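Vlm2 (Streptomyces tsusimaensis, PDB 6ECB) takes part in nonribosomal synthesis of the depsipeptide valinomycin, this chain being its thioesterase domain, which probably releases the finished product from the assembly line. Local coordinates at residues V239-N244 with F266-G271; H60-G65 with L288-C293; L120-L125 with R231-P236; P140-D145 with A250-A255; I55-H60 with S283-L288. All coordinates share one frame; numbering follows the deposited sequence.

Interaction 1. Residues V239-N244 with F266-G271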
# COMPACT_ATOMS: atom_id res chain seq x y z
N VAL A 239 8.83 -4.43 -10.34
CA VAL A 239 8.90 -4.97 -8.99
C VAL A 239 10.12 -4.34 -8.32
O VAL A 239 11.25 -4.51 -8.79
CB VAL A 239 9.05 -6.50 -9.01
CG1 VAL A 239 9.12 -7.08 -7.60
CG2 VAL A 239 7.92 -7.16 -9.81
N PHE A 240 9.90 -3.62 -7.24
CA PHE A 240 10.97 -2.99 -6.47
C PHE A 240 11.10 -3.81 -5.19
O PHE A 240 10.15 -3.87 -4.40
CB PHE A 240 10.64 -1.52 -6.16
CG PHE A 240 10.56 -0.67 -7.39
CD1 PHE A 240 9.37 -0.60 -8.13
CD2 PHE A 240 11.66 0.02 -7.85
CE1 PHE A 240 9.32 0.15 -9.29
CE2 PHE A 240 11.61 0.78 -9.01
CZ PHE A 240 10.42 0.84 -9.73
N ARG A 241 12.26 -4.44 -5.00
CA ARG A 241 12.41 -5.40 -3.91
C ARG A 241 13.61 -5.05 -3.04
O ARG A 241 14.70 -4.77 -3.55
CB ARG A 241 12.57 -6.84 -4.44
CG ARG A 241 13.66 -6.98 -5.45
CD ARG A 241 14.03 -8.44 -5.71
NE ARG A 241 14.88 -8.55 -6.89
CZ ARG A 241 14.93 -9.61 -7.69
NH1 ARG A 241 14.21 -10.70 -7.44
NH2 ARG A 241 15.72 -9.58 -8.75
N THR A 242 13.39 -5.15 -1.73
CA THR A 242 14.48 -5.02 -0.78
C THR A 242 15.29 -6.31 -0.77
O THR A 242 14.87 -7.35 -1.31
CB THR A 242 13.96 -4.67 0.62
OG1 THR A 242 13.07 -5.69 1.12
CG2 THR A 242 13.23 -3.33 0.61
N LYS A 243 16.46 -6.24 -0.16
CA LYS A 243 17.46 -7.31 -0.26
C LYS A 243 17.84 -7.90 1.09
O LYS A 243 18.90 -8.50 1.22
CB LYS A 243 18.69 -6.82 -1.00
CG LYS A 243 18.40 -6.35 -2.43
CD LYS A 243 17.54 -7.35 -3.25
CE LYS A 243 18.20 -8.73 -3.38
NZ LYS A 243 19.51 -8.67 -4.10
N ASN A 244 16.98 -7.80 2.08
CA ASN A 244 17.24 -8.37 3.39
C ASN A 244 16.18 -9.39 3.79
O ASN A 244 15.94 -9.62 4.97
CB ASN A 244 17.35 -7.27 4.44
CG ASN A 244 18.48 -6.34 4.15
OD1 ASN A 244 19.62 -6.76 4.06
ND2 ASN A 244 18.16 -5.07 3.95
N PHE A 266 12.76 -6.08 -12.55
CA PHE A 266 13.06 -6.15 -11.12
C PHE A 266 14.12 -5.11 -10.79
O PHE A 266 15.14 -5.01 -11.48
CB PHE A 266 13.55 -7.55 -10.73
CG PHE A 266 12.51 -8.61 -10.91
CD1 PHE A 266 12.36 -9.28 -12.11
CD2 PHE A 266 11.62 -8.90 -9.88
CE1 PHE A 266 11.37 -10.25 -12.27
CE2 PHE A 266 10.65 -9.86 -10.04
CZ PHE A 266 10.51 -10.53 -11.24
N VAL A 267 13.89 -4.36 -9.72
CA VAL A 267 14.78 -3.29 -9.28
C VAL A 267 15.07 -3.46 -7.79
O VAL A 267 14.14 -3.46 -6.97
CB VAL A 267 14.18 -1.90 -9.54
CG1 VAL A 267 15.11 -0.79 -9.06
CG2 VAL A 267 13.87 -1.72 -11.02
N ASP A 268 16.34 -3.58 -7.43
CA ASP A 268 16.70 -3.69 -6.03
C ASP A 268 16.59 -2.32 -5.37
O ASP A 268 17.01 -1.31 -5.95
CB ASP A 268 18.12 -4.23 -5.87
CG ASP A 268 18.27 -5.71 -6.25
OD1 ASP A 268 17.29 -6.41 -6.52
OD2 ASP A 268 19.41 -6.19 -6.23
N ILE A 269 16.06 -2.28 -4.15
CA ILE A 269 15.95 -1.03 -3.38
C ILE A 269 16.53 -1.25 -1.99
O ILE A 269 16.58 -2.38 -1.48
CB ILE A 269 14.49 -0.54 -3.29
CG1 ILE A 269 13.53 -1.65 -2.82
CG2 ILE A 269 14.04 -0.01 -4.65
CD1 ILE A 269 12.14 -1.17 -2.42
N PRO A 270 16.94 -0.16 -1.32
CA PRO A 270 17.48 -0.28 0.03
C PRO A 270 16.39 -0.42 1.08
O PRO A 270 15.20 -0.23 0.82
CB PRO A 270 18.24 1.04 0.23
CG PRO A 270 17.44 2.01 -0.57
CD PRO A 270 16.97 1.23 -1.80
N GLY A 271 16.83 -0.71 2.29
CA GLY A 271 15.93 -0.87 3.41
C GLY A 271 15.48 -2.31 3.56
O GLY A 271 16.00 -3.24 2.92
O HOH W 1 16.59 -6.84 -9.00
O HOH W 2 17.39 -3.68 0.77
O HOH W 3 18.56 -9.05 -6.73
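At one edge of the alpha/beta-hydrolase sheet, the parallel strands 237-241 and 264-268 pair Val239, Phe240 and Arg241 with Phe266, Val267 and Asp268. Backbone bonds alternate in direction: Val267 N to Val239 O (2.8 Å), Arg241 N to Val267 O, then Ile269 N to Arg241 O. Arg241 and Asp268 stand on the same sheet face. The extended arginine chain brings its guanidinium alongside Phe266, whose CD2 lies over the guanidinium centre, the two planes 24° apart. Arg241 NE reaches Asp268 OD1 at 3.2 Å, nearly along the C-O bond but 22° out of the guanidinium plane, while a water bridges NH2 to the same oxygen. Lys243, bent at three torsions, brings NZ over the carboxylate plane to Asp268 OD2 (3.3 Å). One acid thus joins two cations, a network suited to an exposed strand edge. The opposite sheet face is apolar: Phe240 CD2 meets Val267 CB at 3.6 Å, and Ile269 CG2 lies at the edge of the Phe240 ring. Phe240 and Val267 pack on Leu289 and His292 of helix 281-293, Phe240 also meets strand 134-137, and Thr242 N bonds Asp138, probably the acid of a Ser-His-Asp triad.

Interaction 2. Residues H60-G65 with L288-C293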
# COMPACT_ATOMS: atom_id res chain seq x y z
N HIS A 60 8.50 12.38 -1.71
CA HIS A 60 9.86 12.32 -2.22
C HIS A 60 9.93 12.15 -3.74
O HIS A 60 10.97 12.48 -4.34
CB HIS A 60 10.62 11.17 -1.55
CG HIS A 60 11.09 11.50 -0.16
ND1 HIS A 60 10.28 11.40 0.94
CD2 HIS A 60 12.30 11.90 0.30
CE1 HIS A 60 10.96 11.73 2.02
NE2 HIS A 60 12.19 12.04 1.66
N LEU A 61 8.86 11.67 -4.36
CA LEU A 61 8.87 11.48 -5.81
C LEU A 61 8.94 12.81 -6.53
O LEU A 61 8.25 13.77 -6.18
CB LEU A 61 7.60 10.74 -6.24
CG LEU A 61 7.52 9.30 -5.77
CD1 LEU A 61 6.08 8.75 -5.97
CD2 LEU A 61 8.52 8.40 -6.48
N LYS A 62 9.80 12.86 -7.54
CA LYS A 62 9.96 14.05 -8.35
C LYS A 62 9.55 13.85 -9.80
O LYS A 62 9.41 14.84 -10.52
CB LYS A 62 11.42 14.51 -8.31
CG LYS A 62 11.85 14.91 -6.91
CD LYS A 62 13.21 15.62 -6.87
CE LYS A 62 14.13 15.03 -5.81
NZ LYS A 62 14.59 13.64 -6.14
N GLY A 63 9.37 12.62 -10.24
CA GLY A 63 9.16 12.35 -11.65
C GLY A 63 7.72 12.03 -12.01
O GLY A 63 7.46 11.52 -13.11
N PHE A 64 6.78 12.33 -11.11
CA PHE A 64 5.39 11.95 -11.31
C PHE A 64 4.50 13.17 -11.18
O PHE A 64 4.85 14.17 -10.53
CB PHE A 64 4.98 10.86 -10.31
CG PHE A 64 5.68 9.57 -10.54
CD1 PHE A 64 6.96 9.36 -10.04
CD2 PHE A 64 5.09 8.58 -11.28
CE1 PHE A 64 7.63 8.16 -10.29
CE2 PHE A 64 5.74 7.39 -11.52
CZ PHE A 64 7.00 7.16 -11.02
N GLY A 65 3.35 13.10 -11.83
CA GLY A 65 2.39 14.17 -11.78
C GLY A 65 1.46 14.00 -10.59
O GLY A 65 1.75 14.46 -9.48
N LEU A 288 14.59 5.72 -7.39
CA LEU A 288 14.56 4.58 -8.30
C LEU A 288 13.22 4.47 -9.02
O LEU A 288 13.19 4.11 -10.21
CB LEU A 288 14.89 3.31 -7.52
CG LEU A 288 16.37 3.22 -7.16
CD1 LEU A 288 16.64 2.20 -6.06
CD2 LEU A 288 17.19 2.89 -8.38
N LEU A 289 12.10 4.74 -8.34
CA LEU A 289 10.82 4.81 -9.05
C LEU A 289 10.85 5.91 -10.09
O LEU A 289 10.36 5.73 -11.22
CB LEU A 289 9.66 5.08 -8.09
CG LEU A 289 8.78 3.93 -7.65
CD1 LEU A 289 9.62 2.98 -6.81
CD2 LEU A 289 7.59 4.46 -6.84
N ASP A 290 11.41 7.06 -9.74
CA ASP A 290 11.54 8.14 -10.71
C ASP A 290 12.33 7.68 -11.92
O ASP A 290 11.94 7.93 -13.07
CB ASP A 290 12.23 9.36 -10.09
CG ASP A 290 11.34 10.19 -9.20
OD1 ASP A 290 10.10 10.09 -9.26
OD2 ASP A 290 11.91 11.02 -8.43
N ARG A 291 13.47 7.03 -11.67
CA ARG A 291 14.36 6.65 -12.77
C ARG A 291 13.72 5.61 -13.67
O ARG A 291 13.85 5.69 -14.90
CB ARG A 291 15.67 6.10 -12.20
CG ARG A 291 16.65 5.60 -13.27
CD ARG A 291 17.91 5.00 -12.62
NE ARG A 291 18.38 5.82 -11.50
CZ ARG A 291 19.26 5.41 -10.59
NH1 ARG A 291 19.77 4.18 -10.66
NH2 ARG A 291 19.62 6.22 -9.60
N HIS A 292 13.08 4.60 -13.08
CA HIS A 292 12.57 3.47 -13.84
C HIS A 292 11.17 3.69 -14.39
O HIS A 292 10.85 3.12 -15.45
CB HIS A 292 12.59 2.21 -12.98
CG HIS A 292 13.96 1.68 -12.76
ND1 HIS A 292 14.57 0.82 -13.64
CD2 HIS A 292 14.84 1.89 -11.76
CE1 HIS A 292 15.78 0.52 -13.19
NE2 HIS A 292 15.97 1.16 -12.05
N CYS A 293 10.35 4.49 -13.73
CA CYS A 293 8.94 4.63 -14.09
C CYS A 293 8.48 6.05 -14.33
O CYS A 293 7.43 6.23 -14.95
CB CYS A 293 8.05 4.02 -13.00
SG CYS A 293 8.30 2.23 -12.82
O HOH W 4 12.91 11.22 -5.92
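Asp290 holds two successive backbone N-H groups of the 60-65 loop with its two carboxylate oxygens. OD2 accepts from Lys62 N at 2.9 Å through its syn lone pair, with 157° at the hydrogen. OD1 takes a weaker, more bent bond from Gly63 N, 2.8 Å long. A glycine suits this place, since a CB would come about 3.0 Å from Asp290 OD1. A water donates to Asp290 OD2 (2.7 Å) and to His60 O while accepting from Lys62 NZ, and in this way links the ammonium to the acid although the two charges lie beyond salt-bridge distance. Placed with CG anti to the carbonyl carbon (chi1 -78°), the carboxylate also meets the edge of the Phe64 ring, where CE1 comes to 3.3 Å from Asp290 OD1. With an alanine in place of Asp290, the Lys62 and Gly63 N-H groups would probably lose their acceptor and the loop be freer to shift. The contact ties the loop between helix 55-60 and strand 67-71 to helix 281-293, the last helix of this alpha/beta-hydrolase fold. Beside the polar centre, Leu61 CD2 rests on Leu289 CB (3.9 Å), and Phe64 CZ lies 3.9 Å from Cys293 CB. Further out, Leu61 and Phe64 pack on Ile41 of strand 40-44, Leu289 and Cys293 touch Phe240, and Cys293 O is bonded by Tyr106 OH. Gly63 shares a backbone bond with Leu295.

Interaction 3. Residues L120-L125 with R231-P236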
# COMPACT_ATOMS: atom_id res chain seq x y z
N LEU A 120 -6.75 -5.10 -9.15
CA LEU A 120 -7.35 -3.83 -9.58
C LEU A 120 -7.01 -3.56 -11.04
O LEU A 120 -7.90 -3.26 -11.87
CB LEU A 120 -6.78 -2.71 -8.68
CG LEU A 120 -7.37 -1.34 -8.61
CD1 LEU A 120 -6.68 -0.65 -7.43
CD2 LEU A 120 -7.14 -0.66 -9.92
N ALA A 121 -5.74 -3.69 -11.38
CA ALA A 121 -5.32 -3.50 -12.77
C ALA A 121 -6.03 -4.48 -13.70
O ALA A 121 -6.45 -4.09 -14.80
CB ALA A 121 -3.81 -3.63 -12.88
N THR A 122 -6.17 -5.75 -13.30
CA THR A 122 -6.84 -6.69 -14.19
C THR A 122 -8.29 -6.29 -14.39
O THR A 122 -8.82 -6.38 -15.50
CB THR A 122 -6.76 -8.15 -13.72
OG1 THR A 122 -7.65 -8.38 -12.63
CG2 THR A 122 -5.38 -8.54 -13.31
N MET A 123 -8.93 -5.80 -13.32
CA MET A 123 -10.32 -5.36 -13.44
C MET A 123 -10.46 -4.14 -14.35
O MET A 123 -11.40 -4.06 -15.14
CB MET A 123 -10.90 -5.06 -12.05
CG MET A 123 -12.38 -4.84 -12.00
SD MET A 123 -12.99 -4.95 -10.29
CE MET A 123 -12.66 -6.65 -9.88
N LEU A 124 -9.54 -3.18 -14.24
CA LEU A 124 -9.59 -2.03 -15.14
C LEU A 124 -9.44 -2.48 -16.59
O LEU A 124 -10.17 -2.02 -17.47
CB LEU A 124 -8.51 -1.02 -14.77
CG LEU A 124 -8.74 -0.32 -13.43
CD1 LEU A 124 -7.51 0.51 -13.08
CD2 LEU A 124 -9.98 0.55 -13.43
N LEU A 125 -8.49 -3.38 -16.87
CA LEU A 125 -8.32 -3.83 -18.25
C LEU A 125 -9.60 -4.48 -18.77
O LEU A 125 -10.00 -4.26 -19.92
CB LEU A 125 -7.17 -4.82 -18.33
CG LEU A 125 -5.79 -4.26 -18.04
CD1 LEU A 125 -4.80 -5.42 -17.94
CD2 LEU A 125 -5.35 -3.32 -19.10
N ARG A 231 -4.07 -14.90 -13.22
CA ARG A 231 -4.05 -14.69 -14.67
C ARG A 231 -2.85 -13.81 -14.97
O ARG A 231 -2.20 -13.28 -14.06
CB ARG A 231 -5.35 -14.07 -15.17
CG ARG A 231 -5.59 -12.64 -14.72
CD ARG A 231 -6.93 -12.15 -15.23
NE ARG A 231 -6.80 -11.11 -16.24
CZ ARG A 231 -7.83 -10.45 -16.76
NH1 ARG A 231 -9.06 -10.74 -16.35
NH2 ARG A 231 -7.64 -9.49 -17.66
N LYS A 232 -2.51 -13.69 -16.25
CA LYS A 232 -1.41 -12.83 -16.62
C LYS A 232 -1.95 -11.43 -16.89
O LYS A 232 -3.02 -11.25 -17.48
CB LYS A 232 -0.67 -13.33 -17.84
CG LYS A 232 -0.00 -14.69 -17.68
CD LYS A 232 1.04 -14.83 -18.75
CE LYS A 232 1.72 -16.17 -18.77
NZ LYS A 232 2.97 -16.06 -19.56
N LEU A 233 -1.18 -10.44 -16.48
CA LEU A 233 -1.56 -9.04 -16.63
C LEU A 233 -0.89 -8.48 -17.87
O LEU A 233 0.31 -8.67 -18.08
CB LEU A 233 -1.15 -8.25 -15.38
CG LEU A 233 -1.49 -6.79 -15.36
CD1 LEU A 233 -2.99 -6.56 -15.28
CD2 LEU A 233 -0.80 -6.14 -14.17
N ASP A 234 -1.67 -7.81 -18.71
CA ASP A 234 -1.20 -7.37 -20.01
C ASP A 234 -0.70 -5.93 -20.01
O ASP A 234 -0.92 -5.21 -20.98
CB ASP A 234 -2.34 -7.54 -21.03
CG ASP A 234 -1.90 -7.26 -22.44
OD1 ASP A 234 -0.81 -7.71 -22.79
OD2 ASP A 234 -2.64 -6.58 -23.19
N ILE A 235 -0.12 -5.46 -18.91
CA ILE A 235 0.65 -4.22 -18.89
C ILE A 235 1.98 -4.51 -18.19
O ILE A 235 2.11 -5.52 -17.50
CB ILE A 235 -0.10 -3.09 -18.15
CG1 ILE A 235 -0.34 -3.46 -16.68
CG2 ILE A 235 -1.42 -2.79 -18.86
CD1 ILE A 235 -1.11 -2.34 -15.92
N PRO A 236 2.98 -3.65 -18.37
CA PRO A 236 4.30 -3.95 -17.78
C PRO A 236 4.24 -3.89 -16.27
O PRO A 236 3.55 -3.05 -15.69
CB PRO A 236 5.21 -2.85 -18.33
CG PRO A 236 4.45 -2.19 -19.41
CD PRO A 236 3.02 -2.47 -19.23
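Leu125 and Leu233 form the tight part of a contact between helix 112-126, which in this alpha/beta-hydrolase fold follows the probable nucleophile elbow, and the segment that leads into strand 237-241. Leu125 CD1 presses on Leu233 CD1 at 3.4 Å, closer than carbons usually sit, with the two side chains crossing at about a right angle. Leu233 holds CG anti to its own backbone N (chi1 -179°), which brings its methyls to the helix: CD1 also meets Thr122 CG2 (3.7 Å) and Ala121 CB (3.9 Å). A short alanine is apt here, because it lets the leucine come close to the helix surface. Leu125 CD2 also touches Ile235 CG2 at 4.0 Å, and Ala121 CB is more loosely set against Ile235 CD1, 4.3 Å away. Branched aliphatic residues suit this side, where the side chains meet carbon to carbon.

The solvent side is of another kind. Arg231, exposed, bends at chi3 (-112°) and runs antiparallel alongside the Thr122 side chain, its charge turned to a salt bridge of NH2 with Asp126. Thr122 OG1 meanwhile bonds Tyr119 O one turn back in the helix, which keeps the hydroxyl occupied and presents carbon to the arginine. Exposed Asp234 barely touches Leu125, its OD2 being paired with Arg130. Over the centre of one face of the Arg231 guanidinium lies Thr122 CB, 3.9 Å above the plane.

Interaction 4. Residues P140-D145 with A250-A255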
# COMPACT_ATOMS: atom_id res chain seq x y z
N PRO A 140 6.31 -10.52 -2.95
CA PRO A 140 6.12 -11.54 -3.98
C PRO A 140 4.65 -11.76 -4.23
O PRO A 140 3.79 -11.39 -3.42
CB PRO A 140 6.75 -12.80 -3.38
CG PRO A 140 7.40 -12.39 -2.13
CD PRO A 140 6.70 -11.14 -1.67
N PRO A 141 4.31 -12.48 -5.29
CA PRO A 141 2.90 -12.79 -5.50
C PRO A 141 2.34 -13.70 -4.44
O PRO A 141 1.14 -13.60 -4.12
CB PRO A 141 2.86 -13.41 -6.91
CG PRO A 141 4.22 -13.65 -7.32
CD PRO A 141 5.15 -12.83 -6.45
N ARG A 142 3.16 -14.58 -3.86
CA ARG A 142 2.78 -15.30 -2.65
C ARG A 142 2.87 -14.34 -1.47
O ARG A 142 3.96 -13.88 -1.12
CB ARG A 142 3.71 -16.48 -2.40
CG ARG A 142 3.42 -17.65 -3.22
CD ARG A 142 4.38 -18.82 -2.90
NE ARG A 142 4.14 -19.48 -1.62
CZ ARG A 142 3.28 -20.48 -1.44
NH1 ARG A 142 2.55 -20.94 -2.44
NH2 ARG A 142 3.14 -21.02 -0.24
N LEU A 143 1.74 -14.05 -0.84
CA LEU A 143 1.76 -13.10 0.27
C LEU A 143 2.45 -13.74 1.47
O LEU A 143 2.25 -14.92 1.75
CB LEU A 143 0.34 -12.66 0.63
CG LEU A 143 0.25 -11.61 1.75
CD1 LEU A 143 1.08 -10.34 1.47
CD2 LEU A 143 -1.20 -11.24 2.01
N GLY A 144 3.30 -12.96 2.15
CA GLY A 144 4.07 -13.51 3.26
C GLY A 144 3.23 -13.67 4.52
O GLY A 144 2.24 -12.98 4.73
N ASP A 145 3.65 -14.61 5.37
CA ASP A 145 2.93 -14.86 6.62
C ASP A 145 3.06 -13.67 7.57
O ASP A 145 3.95 -12.82 7.43
CB ASP A 145 3.45 -16.13 7.29
CG ASP A 145 3.20 -17.38 6.47
OD1 ASP A 145 3.83 -17.54 5.40
OD2 ASP A 145 2.36 -18.21 6.89
N ALA A 250 13.05 -14.41 -0.44
CA ALA A 250 13.77 -13.79 -1.54
C ALA A 250 13.55 -14.54 -2.85
O ALA A 250 13.39 -13.93 -3.90
CB ALA A 250 15.26 -13.72 -1.23
N ARG A 251 13.54 -15.88 -2.79
CA ARG A 251 13.42 -16.68 -4.01
C ARG A 251 12.00 -16.68 -4.58
O ARG A 251 11.77 -17.32 -5.63
CB ARG A 251 13.87 -18.12 -3.75
CG ARG A 251 12.96 -18.90 -2.84
CD ARG A 251 13.41 -20.37 -2.74
NE ARG A 251 14.67 -20.43 -2.04
CZ ARG A 251 14.88 -20.94 -0.82
NH1 ARG A 251 16.08 -20.86 -0.29
NH2 ARG A 251 13.92 -21.57 -0.14
N LEU A 252 11.05 -15.99 -3.95
CA LEU A 252 9.67 -15.96 -4.45
C LEU A 252 9.36 -14.76 -5.31
O LEU A 252 8.30 -14.73 -5.94
CB LEU A 252 8.68 -16.01 -3.28
CG LEU A 252 8.78 -17.26 -2.42
CD1 LEU A 252 7.78 -17.16 -1.26
CD2 LEU A 252 8.50 -18.51 -3.27
N PHE A 253 10.26 -13.77 -5.39
CA PHE A 253 9.93 -12.57 -6.14
C PHE A 253 9.86 -12.83 -7.63
O PHE A 253 9.04 -12.22 -8.32
CB PHE A 253 10.94 -11.45 -5.85
CG PHE A 253 10.64 -10.70 -4.58
CD1 PHE A 253 9.78 -9.62 -4.60
CD2 PHE A 253 11.18 -11.10 -3.38
CE1 PHE A 253 9.49 -8.92 -3.43
CE2 PHE A 253 10.87 -10.40 -2.21
CZ PHE A 253 10.02 -9.33 -2.25
N SER A 254 10.73 -13.71 -8.14
CA SER A 254 10.79 -13.93 -9.59
C SER A 254 9.47 -14.45 -10.14
O SER A 254 9.21 -14.32 -11.35
CB SER A 254 11.92 -14.90 -9.91
OG SER A 254 11.66 -16.23 -9.45
N ALA A 255 8.62 -15.03 -9.28
CA ALA A 255 7.34 -15.53 -9.74
C ALA A 255 6.42 -14.43 -10.27
O ALA A 255 5.41 -14.75 -10.90
CB ALA A 255 6.67 -16.33 -8.62
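Pro140 lies over the face of the Phe253 ring in a CH-pi contact that joins two loops of the alpha/beta-hydrolase fold: one follows strand 134-137, the other contains a type I beta turn from Ala250 to Phe253. From CB outward the proline passes from Leu252 to the aromatic ring. Pro140 CB rests against Leu252 CB at 3.7 Å and lies close to the Leu252 carbonyl oxygen. CG sits 4.0 Å from the Phe253 ring centroid, 10° off the normal, and CD closes toward Phe253 CZ (3.8 Å). A rigid, compact proline suits a flat aromatic surface. Although the CB of Phe253 points away from the other loop, chi1 of -83° places CG anti to the carbonyl carbon and brings the ring back beneath Pro140. This ring also touches His245, Arg241 and Asp138, the last probably a triad acid. Replacing Phe253 with an alanine would probably strip Pro140 of its aromatic bed and open a gap beside Asp138. On the solvent side, exposed Arg142 turns its CD to Leu252 CD1 (4.1 Å), aliphatic carbon on carbon. On the inner side Pro141, which also packs on Trp256 and Tyr259, rests CG on Ala255 CB at 3.9 Å.

Interaction 5. Residues I55-H60 with S283-L288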
# COMPACT_ATOMS: atom_id res chain seq x y z
N ILE A 55 2.53 8.31 2.18
CA ILE A 55 2.67 9.76 2.15
C ILE A 55 4.12 10.16 1.99
O ILE A 55 4.45 11.06 1.21
CB ILE A 55 2.04 10.40 3.40
CG1 ILE A 55 0.51 10.30 3.29
CG2 ILE A 55 2.49 11.84 3.56
CD1 ILE A 55 -0.18 10.56 4.62
N GLU A 56 5.02 9.51 2.73
CA GLU A 56 6.43 9.90 2.63
C GLU A 56 6.98 9.61 1.25
O GLU A 56 7.70 10.45 0.68
CB GLU A 56 7.26 9.19 3.70
CG GLU A 56 7.14 9.76 5.08
CD GLU A 56 7.39 11.29 5.15
OE1 GLU A 56 8.43 11.77 4.65
OE2 GLU A 56 6.51 12.00 5.69
N LEU A 57 6.63 8.46 0.67
CA LEU A 57 7.06 8.15 -0.69
C LEU A 57 6.56 9.20 -1.65
O LEU A 57 7.32 9.75 -2.46
CB LEU A 57 6.56 6.76 -1.09
CG LEU A 57 6.88 6.34 -2.52
CD1 LEU A 57 8.37 6.30 -2.81
CD2 LEU A 57 6.23 4.99 -2.84
N ALA A 58 5.28 9.53 -1.55
CA ALA A 58 4.69 10.51 -2.45
C ALA A 58 5.39 11.86 -2.34
O ALA A 58 5.57 12.54 -3.35
CB ALA A 58 3.20 10.66 -2.16
N ARG A 59 5.81 12.24 -1.12
CA ARG A 59 6.47 13.52 -0.95
C ARG A 59 7.87 13.54 -1.56
O ARG A 59 8.38 14.62 -1.84
CB ARG A 59 6.57 13.90 0.53
CG ARG A 59 5.24 14.31 1.15
CD ARG A 59 5.50 15.32 2.27
NE ARG A 59 6.43 14.75 3.23
CZ ARG A 59 7.14 15.44 4.12
NH1 ARG A 59 7.94 14.79 4.95
NH2 ARG A 59 7.04 16.76 4.19
N HIS A 60 8.50 12.38 -1.71
CA HIS A 60 9.86 12.32 -2.22
C HIS A 60 9.93 12.15 -3.74
O HIS A 60 10.97 12.48 -4.34
CB HIS A 60 10.62 11.17 -1.55
CG HIS A 60 11.09 11.50 -0.16
ND1 HIS A 60 10.28 11.40 0.94
CD2 HIS A 60 12.30 11.90 0.30
CE1 HIS A 60 10.96 11.73 2.02
NE2 HIS A 60 12.19 12.04 1.66
N SER A 283 13.73 7.91 0.37
CA SER A 283 14.23 8.84 -0.63
C SER A 283 14.92 8.11 -1.78
O SER A 283 14.84 8.53 -2.94
CB SER A 283 15.20 9.86 -0.01
OG SER A 283 16.36 9.24 0.50
N GLU A 284 15.63 7.01 -1.47
CA GLU A 284 16.28 6.25 -2.53
C GLU A 284 15.28 5.41 -3.30
O GLU A 284 15.41 5.23 -4.52
CB GLU A 284 17.38 5.37 -1.94
CG GLU A 284 18.34 4.84 -3.00
CD GLU A 284 19.60 4.24 -2.40
OE1 GLU A 284 19.95 4.60 -1.25
OE2 GLU A 284 20.25 3.42 -3.08
N VAL A 285 14.27 4.87 -2.60
CA VAL A 285 13.18 4.18 -3.28
C VAL A 285 12.52 5.12 -4.28
O VAL A 285 12.28 4.76 -5.44
CB VAL A 285 12.15 3.67 -2.26
CG1 VAL A 285 10.95 3.07 -2.96
CG2 VAL A 285 12.80 2.66 -1.32
N ALA A 286 12.23 6.35 -3.85
CA ALA A 286 11.62 7.35 -4.73
C ALA A 286 12.50 7.64 -5.93
O ALA A 286 12.01 7.75 -7.06
CB ALA A 286 11.34 8.65 -3.94
N GLN A 287 13.82 7.82 -5.72
CA GLN A 287 14.74 8.09 -6.81
C GLN A 287 14.69 6.97 -7.85
O GLN A 287 14.75 7.23 -9.06
CB GLN A 287 16.15 8.27 -6.26
CG GLN A 287 17.24 8.44 -7.28
CD GLN A 287 18.57 8.85 -6.63
OE1 GLN A 287 18.62 9.79 -5.83
NE2 GLN A 287 19.64 8.12 -6.97
N LEU A 288 14.59 5.72 -7.39
CA LEU A 288 14.56 4.58 -8.30
C LEU A 288 13.22 4.47 -9.02
O LEU A 288 13.19 4.11 -10.21
CB LEU A 288 14.89 3.31 -7.52
CG LEU A 288 16.37 3.22 -7.16
CD1 LEU A 288 16.64 2.20 -6.06
CD2 LEU A 288 17.19 2.89 -8.38
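His60, which packs on Ser283 and Ala286, has its ring fixed by a bond from ND1 to Glu56 O, one turn back in the same helix. The bond is short and straight, 2.8 Å with 170° at the hydrogen, and the oxygen lies in the ring plane although the donor stands 41° out of the carbonyl plane. His60 N adds a weak bond to the same carbonyl oxygen, so two donors of one residue hold it. With its rotation set in this way, the imidazole turns CD2 toward Ser283 CB (3.6 Å), and the backbone N of Ser283 lies over one face, offset to the rim. His60 CB itself meets Ala286 CB at 3.5 Å. The contact is a helix-helix crossing in the alpha/beta-hydrolase fold: the axes of residues 55-60 and 283-288, the latter part of helix 281-293, lie 8.7 Å apart at closest and 55° from each other. Small residues such as Ala286 and Ser283 are suited to so near an approach. Leu57 fills the buried side: CG anti to the backbone N sends CD1 across to Ala286 CB (4.0 Å) and Val285 CG1 (4.1 Å), and the same leucine touches Val282. The polar ends turn elsewhere. Ser283 OG bonds Pro280 O, while Glu56 pairs OE1 with Arg59 NH1 at 3.1 Å through its syn lone pair, and its OE2 forms a further salt bridge with Arg199.

How the interactions relate
The five contacts belong to one alpha/beta-hydrolase domain. Interactions 2 and 5, centres about 8 Å apart, share His60 and Leu288 and set helix 281-293 against helix 55-60 and the loop after it. Each closes a long stretch of chain within which interactions 1, 3 and 4 lie. Interaction 1 touches both through the same helix, at Glu284, Leu288, Leu289 and His292, and also touches interaction 4, whose segments alternate with its own, about 13 Å between centres. Interaction 3 stands apart, about 23 Å from interaction 1 between centres. Interactions 2 and 5 thus tie the final helix to an early part of the domain, interaction 3 holds the approach to strand 237-241, and interactions 1 and 4 border the probable catalytic triad.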